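Local atomic coordinates of envelopment polyprotein (PDB entry 7A56), a protein that probably drives fusion of the viral envelope with the host cell membrane during entry, acting through its class II fusion glycoprotein Gc. Residues A113-I125 against N255-L269. Sequence-based numbering, arbitrary orientation.
Sequences ASYRFLYETGPTI and NDLGSTAKKCGSVQL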
ATOM      1  N   ALA A 113       0.973   0.411 -14.710  1.00 26.37           N
ATOM      2  CA  ALA A 113       0.909  -1.049 -14.717  1.00 25.56           C
ATOM      3  C   ALA A 113      -0.118  -1.493 -15.776  1.00 27.02           C
ATOM      4  O   ALA A 113      -0.953  -0.701 -16.252  1.00 25.57           O
ATOM      5  CB  ALA A 113       0.553  -1.605 -13.323  1.00 26.74           C
ATOM      6  N   SER A 114       0.028  -2.747 -16.203  1.00 28.98           N
ATOM      7  CA  SER A 114      -0.918  -3.366 -17.108  1.00 29.36           C
ATOM      8  C   SER A 114      -2.117  -3.874 -16.311  1.00 27.21           C
ATOM      9  O   SER A 114      -2.011  -4.229 -15.130  1.00 26.78           O
ATOM     10  CB  SER A 114      -0.285  -4.546 -17.868  1.00 32.23           C
ATOM     11  OG  SER A 114       0.994  -4.141 -18.401  1.00 35.76           O
ATOM     12  N   TYR A 115      -3.266  -3.913 -16.976  1.00 29.17           N
ATOM     13  CA  TYR A 115      -4.497  -4.456 -16.398  1.00 26.01           C
ATOM     14  C   TYR A 115      -5.158  -5.364 -17.415  1.00 29.17           C
ATOM     15  O   TYR A 115      -4.988  -5.199 -18.634  1.00 31.08           O
ATOM     16  CB  TYR A 115      -5.476  -3.330 -15.982  1.00 28.71           C
ATOM     17  CG  TYR A 115      -5.028  -2.570 -14.736  1.00 28.90           C
ATOM     18  CD1 TYR A 115      -3.868  -1.736 -14.755  1.00 28.50           C
ATOM     19  CD2 TYR A 115      -5.739  -2.680 -13.540  1.00 26.30           C
ATOM     20  CE1 TYR A 115      -3.470  -1.072 -13.595  1.00 26.37           C
ATOM     21  CE2 TYR A 115      -5.375  -2.021 -12.401  1.00 26.81           C
ATOM     22  CZ  TYR A 115      -4.204  -1.196 -12.435  1.00 27.35           C
ATOM     23  OH  TYR A 115      -3.789  -0.553 -11.290  1.00 25.18           O
ATOM     24  N   ARG A 116      -5.969  -6.300 -16.894  1.00 31.80           N
ATOM     25  CA  ARG A 116      -6.695  -7.216 -17.763  1.00 31.08           C
ATOM     26  C   ARG A 116      -8.186  -7.253 -17.429  1.00 30.38           C
ATOM     27  O   ARG A 116      -8.628  -7.144 -16.274  1.00 27.37           O
ATOM     28  CB  ARG A 116      -6.147  -8.647 -17.732  1.00 34.21           C
ATOM     29  CG  ARG A 116      -6.199  -9.294 -16.415  1.00 39.54           C
ATOM     30  CD  ARG A 116      -5.830 -10.777 -16.542  1.00 47.64           C
ATOM     31  NE  ARG A 116      -5.725 -11.384 -15.216  1.00 51.39           N
ATOM     32  CZ  ARG A 116      -6.671 -12.128 -14.653  1.00 55.94           C
ATOM     33  NH1 ARG A 116      -6.488 -12.635 -13.434  1.00 57.48           N
ATOM     34  NH2 ARG A 116      -7.791 -12.394 -15.317  1.00 58.07           N
ATOM     35  N   PHE A 117      -8.953  -7.426 -18.491  1.00 32.27           N
ATOM     36  CA  PHE A 117     -10.388  -7.301 -18.373  1.00 34.12           C
ATOM     37  C   PHE A 117     -10.941  -8.491 -17.599  1.00 31.54           C
ATOM     38  O   PHE A 117     -10.600  -9.648 -17.899  1.00 31.97           O
ATOM     39  CB  PHE A 117     -11.020  -7.209 -19.749  1.00 34.54           C
ATOM     40  CG  PHE A 117     -12.519  -7.343 -19.703  1.00 36.42           C
ATOM     41  CD1 PHE A 117     -13.322  -6.255 -19.397  1.00 35.66           C
ATOM     42  CD2 PHE A 117     -13.119  -8.571 -19.962  1.00 36.71           C
ATOM     43  CE1 PHE A 117     -14.724  -6.415 -19.364  1.00 35.94           C
ATOM     44  CE2 PHE A 117     -14.472  -8.700 -19.911  1.00 38.30           C
ATOM     45  CZ  PHE A 117     -15.258  -7.613 -19.638  1.00 37.51           C
ATOM     46  N   LEU A 118     -11.790  -8.201 -16.599  1.00 31.20           N
ATOM     47  CA  LEU A 118     -12.496  -9.240 -15.839  1.00 30.46           C
ATOM     48  C   LEU A 118     -13.958  -9.420 -16.249  1.00 29.37           C
ATOM     49  O   LEU A 118     -14.344 -10.537 -16.584  1.00 29.12           O
ATOM     50  CB  LEU A 118     -12.448  -8.953 -14.330  1.00 28.15           C
ATOM     51  CG  LEU A 118     -11.055  -8.879 -13.710  1.00 28.05           C
ATOM     52  CD1 LEU A 118     -11.284  -8.691 -12.201  1.00 27.19           C
ATOM     53  CD2 LEU A 118     -10.227 -10.105 -14.037  1.00 27.76           C
ATOM     54  N   TYR A 119     -14.772  -8.356 -16.228  1.00 28.54           N
ATOM     55  CA  TYR A 119     -16.195  -8.560 -16.512  1.00 28.27           C
ATOM     56  C   TYR A 119     -16.861  -7.194 -16.641  1.00 29.34           C
ATOM     57  O   TYR A 119     -16.305  -6.174 -16.233  1.00 26.26           O
ATOM     58  CB  TYR A 119     -16.866  -9.386 -15.397  1.00 27.06           C
ATOM     59  CG  TYR A 119     -16.741  -8.734 -14.013  1.00 25.01           C
ATOM     60  CD1 TYR A 119     -17.582  -7.664 -13.660  1.00 23.95           C
ATOM     61  CD2 TYR A 119     -15.830  -9.230 -13.056  1.00 22.71           C
ATOM     62  CE1 TYR A 119     -17.531  -7.102 -12.429  1.00 22.04           C
ATOM     63  CE2 TYR A 119     -15.729  -8.647 -11.811  1.00 21.41           C
ATOM     64  CZ  TYR A 119     -16.577  -7.582 -11.505  1.00 23.03           C
ATOM     65  OH  TYR A 119     -16.491  -6.957 -10.283  1.00 24.03           O
ATOM     66  N   GLU A 120     -18.084  -7.192 -17.154  1.00 29.08           N
ATOM     67  CA  GLU A 120     -18.969  -6.038 -17.109  1.00 32.01           C
ATOM     68  C   GLU A 120     -20.020  -6.270 -16.036  1.00 32.84           C
ATOM     69  O   GLU A 120     -20.395  -7.415 -15.767  1.00 32.96           O
ATOM     70  CB  GLU A 120     -19.693  -5.821 -18.442  1.00 37.64           C
ATOM     71  CG  GLU A 120     -18.916  -5.203 -19.515  1.00 40.89           C
ATOM     72  CD  GLU A 120     -19.719  -5.109 -20.807  1.00 45.87           C
ATOM     73  OE1 GLU A 120     -20.189  -6.168 -21.310  1.00 45.03           O
ATOM     74  OE2 GLU A 120     -19.890  -3.973 -21.310  1.00 47.13           O
ATOM     75  N   THR A 121     -20.520  -5.173 -15.446  1.00 31.46           N
ATOM     76  CA  THR A 121     -21.647  -5.249 -14.517  1.00 31.89           C
ATOM     77  C   THR A 121     -22.527  -4.022 -14.750  1.00 32.38           C
ATOM     78  O   THR A 121     -22.160  -3.082 -15.471  1.00 28.96           O
ATOM     79  CB  THR A 121     -21.196  -5.395 -13.017  1.00 30.20           C
ATOM     80  OG1 THR A 121     -22.309  -5.800 -12.197  1.00 30.38           O
ATOM     81  CG2 THR A 121     -20.587  -4.063 -12.404  1.00 28.74           C
ATOM     82  N   GLY A 122     -23.718  -4.074 -14.159  1.00 29.17           N
ATOM     83  CA  GLY A 122     -24.724  -3.041 -14.223  1.00 29.11           C
ATOM     84  C   GLY A 122     -25.987  -3.593 -13.575  1.00 28.55           C
ATOM     85  O   GLY A 122     -25.972  -4.681 -13.002  1.00 28.68           O
ATOM     86  N   PRO A 123     -27.089  -2.862 -13.622  1.00 26.66           N
ATOM     87  CA  PRO A 123     -28.283  -3.296 -12.875  1.00 28.43           C
ATOM     88  C   PRO A 123     -29.007  -4.434 -13.577  1.00 30.53           C
ATOM     89  O   PRO A 123     -28.944  -4.590 -14.796  1.00 31.32           O
ATOM     90  CB  PRO A 123     -29.157  -2.043 -12.871  1.00 27.27           C
ATOM     91  CG  PRO A 123     -28.770  -1.375 -14.243  1.00 32.13           C
ATOM     92  CD  PRO A 123     -27.300  -1.587 -14.342  1.00 28.99           C
ATOM     93  N   THR A 124     -29.782  -5.177 -12.789  1.00 30.58           N
ATOM     94  CA  THR A 124     -30.587  -6.235 -13.375  1.00 33.14           C
ATOM     95  C   THR A 124     -31.861  -5.637 -13.945  1.00 29.46           C
ATOM     96  O   THR A 124     -32.534  -4.827 -13.299  1.00 30.45           O
ATOM     97  CB  THR A 124     -30.878  -7.315 -12.342  1.00 29.89           C
ATOM     98  OG1 THR A 124     -29.633  -7.931 -11.996  1.00 30.01           O
ATOM     99  CG2 THR A 124     -31.838  -8.382 -12.886  1.00 27.00           C
ATOM    100  N   ILE A 125     -32.162  -6.024 -15.175  1.00 28.29           N
ATOM    101  CA  ILE A 125     -33.292  -5.523 -15.943  1.00 31.28           C
ATOM    102  C   ILE A 125     -34.237  -6.619 -16.378  1.00 32.15           C
ATOM    103  O   ILE A 125     -35.197  -6.331 -17.096  1.00 34.40           O
ATOM    104  CB  ILE A 125     -32.810  -4.754 -17.172  1.00 32.85           C
ATOM    105  CG1 ILE A 125     -32.049  -5.696 -18.120  1.00 32.23           C
ATOM    106  CG2 ILE A 125     -31.881  -3.634 -16.662  1.00 32.91           C
ATOM    107  CD1 ILE A 125     -31.779  -5.081 -19.449  1.00 34.30           C
ATOM    108  N   ASN A 255     -15.745  -6.549  -6.549  1.00 23.78           N
ATOM    109  CA  ASN A 255     -15.504  -7.990  -6.536  1.00 22.47           C
ATOM    110  C   ASN A 255     -14.447  -8.361  -7.566  1.00 20.83           C
ATOM    111  O   ASN A 255     -14.489  -7.881  -8.706  1.00 22.88           O
ATOM    112  CB  ASN A 255     -16.814  -8.786  -6.882  1.00 21.17           C
ATOM    113  CG  ASN A 255     -17.686  -9.054  -5.667  1.00 21.57           C
ATOM    114  OD1 ASN A 255     -17.335  -9.813  -4.762  1.00 22.72           O
ATOM    115  ND2 ASN A 255     -18.841  -8.453  -5.655  1.00 25.08           N
ATOM    116  N   ASP A 256     -13.571  -9.309  -7.215  1.00 21.56           N
ATOM    117  CA  ASP A 256     -12.773  -9.988  -8.231  1.00 23.84           C
ATOM    118  C   ASP A 256     -13.666 -10.964  -9.029  1.00 26.91           C
ATOM    119  O   ASP A 256     -14.781 -11.332  -8.611  1.00 25.89           O
ATOM    120  CB  ASP A 256     -11.581 -10.725  -7.554  1.00 23.28           C
ATOM    121  CG  ASP A 256     -10.378 -10.935  -8.483  1.00 27.72           C
ATOM    122  OD1 ASP A 256     -10.503 -10.928  -9.747  1.00 29.18           O
ATOM    123  OD2 ASP A 256      -9.293 -11.133  -7.895  1.00 28.00           O
ATOM    124  N   LEU A 257     -13.192 -11.346 -10.217  1.00 27.41           N
ATOM    125  CA  LEU A 257     -13.943 -12.270 -11.065  1.00 26.82           C
ATOM    126  C   LEU A 257     -14.229 -13.561 -10.300  1.00 27.48           C
ATOM    127  O   LEU A 257     -13.332 -14.142  -9.664  1.00 27.24           O
ATOM    128  CB  LEU A 257     -13.144 -12.537 -12.366  1.00 28.59           C
ATOM    129  CG  LEU A 257     -13.824 -13.506 -13.366  1.00 30.09           C
ATOM    130  CD1 LEU A 257     -15.151 -12.941 -13.924  1.00 29.45           C
ATOM    131  CD2 LEU A 257     -12.885 -13.822 -14.527  1.00 33.96           C
ATOM    132  N   GLY A 258     -15.520 -13.998 -10.314  1.00 28.97           N
ATOM    133  CA  GLY A 258     -15.956 -15.192  -9.608  1.00 28.97           C
ATOM    134  C   GLY A 258     -16.449 -14.984  -8.189  1.00 29.22           C
ATOM    135  O   GLY A 258     -17.035 -15.904  -7.610  1.00 32.94           O
ATOM    136  N   SER A 259     -16.193 -13.842  -7.588  1.00 25.12           N
ATOM    137  CA  SER A 259     -16.663 -13.513  -6.241  1.00 23.84           C
ATOM    138  C   SER A 259     -17.989 -12.781  -6.371  1.00 25.28           C
ATOM    139  O   SER A 259     -18.143 -11.915  -7.245  1.00 26.63           O
ATOM    140  CB  SER A 259     -15.651 -12.606  -5.510  1.00 27.26           C
ATOM    141  OG  SER A 259     -14.451 -13.326  -5.268  1.00 29.50           O
ATOM    142  N   THR A 260     -18.964 -13.152  -5.534  1.00 27.00           N
ATOM    143  CA  THR A 260     -20.292 -12.532  -5.625  1.00 24.23           C
ATOM    144  C   THR A 260     -20.692 -11.897  -4.286  1.00 23.66           C
ATOM    145  O   THR A 260     -21.864 -11.916  -3.874  1.00 23.89           O
ATOM    146  CB  THR A 260     -21.323 -13.549  -6.101  1.00 25.23           C
ATOM    147  OG1 THR A 260     -21.332 -14.648  -5.197  1.00 26.61           O
ATOM    148  CG2 THR A 260     -20.988 -14.074  -7.554  1.00 25.83           C
ATOM    149  N   ALA A 261     -19.717 -11.294  -3.584  1.00 22.65           N
ATOM    150  CA  ALA A 261     -20.025 -10.639  -2.322  1.00 19.74           C
ATOM    151  C   ALA A 261     -20.912  -9.439  -2.607  1.00 20.22           C
ATOM    152  O   ALA A 261     -20.928  -8.949  -3.744  1.00 21.38           O
ATOM    153  CB  ALA A 261     -18.722 -10.214  -1.612  1.00 22.50           C
ATOM    154  N   LYS A 262     -21.730  -9.009  -1.600  1.00 21.23           N
ATOM    155  CA  LYS A 262     -22.745  -7.963  -1.850  1.00 23.10           C
ATOM    156  C   LYS A 262     -22.109  -6.564  -1.868  1.00 26.07           C
ATOM    157  O   LYS A 262     -22.296  -5.732  -0.985  1.00 25.99           O
ATOM    158  CB  LYS A 262     -23.888  -8.043  -0.839  1.00 24.46           C
ATOM    159  CG  LYS A 262     -24.587  -9.394  -0.889  1.00 25.81           C
ATOM    160  CD  LYS A 262     -25.731  -9.365   0.129  1.00 29.25           C
ATOM    161  CE  LYS A 262     -26.739 -10.390  -0.211  1.00 33.74           C
ATOM    162  NZ  LYS A 262     -28.022  -9.942   0.494  1.00 36.79           N
ATOM    163  N   LYS A 263     -21.417  -6.292  -2.970  1.00 26.41           N
ATOM    164  CA  LYS A 263     -20.714  -5.037  -3.215  1.00 26.77           C
ATOM    165  C   LYS A 263     -20.606  -4.916  -4.742  1.00 26.93           C
ATOM    166  O   LYS A 263     -21.185  -5.725  -5.475  1.00 23.88           O
ATOM    167  CB  LYS A 263     -19.381  -5.029  -2.445  1.00 22.88           C
ATOM    168  CG  LYS A 263     -18.312  -5.928  -3.063  1.00 22.84           C
ATOM    169  CD  LYS A 263     -17.115  -6.117  -2.159  1.00 23.72           C
ATOM    170  CE  LYS A 263     -16.015  -6.982  -2.878  1.00 23.74           C
ATOM    171  NZ  LYS A 263     -14.952  -7.238  -1.828  1.00 25.66           N
ATOM    172  N   CYS A 264     -19.911  -3.885  -5.240  1.00 23.22           N
ATOM    173  CA  CYS A 264     -19.982  -3.620  -6.668  1.00 24.96           C
ATOM    174  C   CYS A 264     -19.525  -4.847  -7.457  1.00 25.30           C
ATOM    175  O   CYS A 264     -18.519  -5.469  -7.112  1.00 24.15           O
ATOM    176  CB  CYS A 264     -19.092  -2.387  -7.048  1.00 27.32           C
ATOM    177  SG  CYS A 264     -19.049  -2.137  -8.869  1.00 30.82           S
ATOM    178  N   GLY A 265     -20.262  -5.195  -8.527  1.00 23.69           N
ATOM    179  CA  GLY A 265     -19.823  -6.300  -9.375  1.00 23.79           C
ATOM    180  C   GLY A 265     -20.189  -7.710  -8.889  1.00 26.69           C
ATOM    181  O   GLY A 265     -19.469  -8.676  -9.204  1.00 26.46           O
ATOM    182  N   SER A 266     -21.258  -7.858  -8.093  1.00 23.88           N
ATOM    183  CA  SER A 266     -21.725  -9.191  -7.684  1.00 25.32           C
ATOM    184  C   SER A 266     -22.409  -9.951  -8.810  1.00 24.96           C
ATOM    185  O   SER A 266     -22.656 -11.173  -8.679  1.00 27.87           O
ATOM    186  CB  SER A 266     -22.672  -9.086  -6.468  1.00 27.37           C
ATOM    187  OG  SER A 266     -23.872  -8.398  -6.814  1.00 30.82           O
ATOM    188  N   VAL A 267     -22.750  -9.291  -9.911  1.00 23.92           N
ATOM    189  CA  VAL A 267     -23.239  -9.982 -11.101  1.00 25.59           C
ATOM    190  C   VAL A 267     -22.308  -9.629 -12.244  1.00 26.76           C
ATOM    191  O   VAL A 267     -22.071  -8.432 -12.499  1.00 28.03           O
ATOM    192  CB  VAL A 267     -24.681  -9.596 -11.461  1.00 25.30           C
ATOM    193  CG1 VAL A 267     -25.125 -10.366 -12.717  1.00 26.20           C
ATOM    194  CG2 VAL A 267     -25.632 -10.003 -10.287  1.00 26.51           C
ATOM    195  N   GLN A 268     -21.774 -10.649 -12.927  1.00 26.75           N
ATOM    196  CA  GLN A 268     -20.592 -10.419 -13.779  1.00 28.99           C
ATOM    197  C   GLN A 268     -20.838 -11.036 -15.144  1.00 30.14           C
ATOM    198  O   GLN A 268     -21.034 -12.249 -15.254  1.00 31.26           O
ATOM    199  CB  GLN A 268     -19.316 -11.003 -13.160  1.00 27.18           C
ATOM    200  CG  GLN A 268     -19.051 -10.510 -11.748  1.00 24.98           C
ATOM    201  CD  GLN A 268     -17.962 -11.294 -11.029  1.00 25.43           C
ATOM    202  OE1 GLN A 268     -17.445 -12.302 -11.502  1.00 26.57           O
ATOM    203  NE2 GLN A 268     -17.568 -10.783  -9.906  1.00 23.22           N
ATOM    204  N   LEU A 269     -20.837 -10.197 -16.178  1.00 30.30           N
ATOM    205  CA  LEU A 269     -20.981 -10.622 -17.564  1.00 32.79           C
ATOM    206  C   LEU A 269     -19.609 -10.641 -18.204  1.00 35.11           C
ATOM    207  O   LEU A 269     -18.948  -9.594 -18.287  1.00 33.49           O
ATOM    208  CB  LEU A 269     -21.903  -9.674 -18.326  1.00 34.45           C
ATOM    209  CG  LEU A 269     -22.078  -9.965 -19.822  1.00 36.59           C
ATOM    210  CD1 LEU A 269     -22.953 -11.152 -19.979  1.00 38.02           C
ATOM    211  CD2 LEU A 269     -22.719  -8.750 -20.502  1.00 38.41           C
TER
HETATM  212  O   HOH W   1     -18.515  -8.740 -21.050  1.00 44.41           O
HETATM  213  O   HOH W   2     -23.174  -5.613  -9.590  1.00 32.79           O
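The ring of Tyr119 lies against the side chain of Gln268: CG of Gln268 sits 3.5 Å from the ring centroid, a CH-pi contact 4° off the normal, and the amide continues across that face, its plane 9° from the ring's. A chi1 of 58° tucks Tyr119 CG between its own N and C, and the ring reaches into the loop, where its OH donates to Asn255 O at 2.7 Å, the carbonyl oxygen lying at the ring edge in the ring plane. Beside it, Leu257 CD1 approaches Tyr119 CD2 at 3.9 Å. In a single antiparallel hydrogen-bonded pair, Glu120 N donates to Leu269 O and Leu269 N to Glu120 O, each at 2.8 Å; Thr121 OG1 donates to Val267 O at 2.7 Å. Further out, three bonds fix the Gln268 amide: NE2 gives to Asp256 O and, almost straight in line with the carbonyl, to Gly265 O, while Gln268 OE1 takes Gly258 N on a lone pair at 2.8 Å. Tyr119 and Leu118 form a classic beta bulge facing Ile189, and the Cys264–Cys307 disulfide links the loop covalently to helix 305-308. Ala261 packs on Ala261 of the second and third subunits. Buried amide and phenol groups, satisfied by backbone, thus join strand 98-134 to a trimer-interface loop.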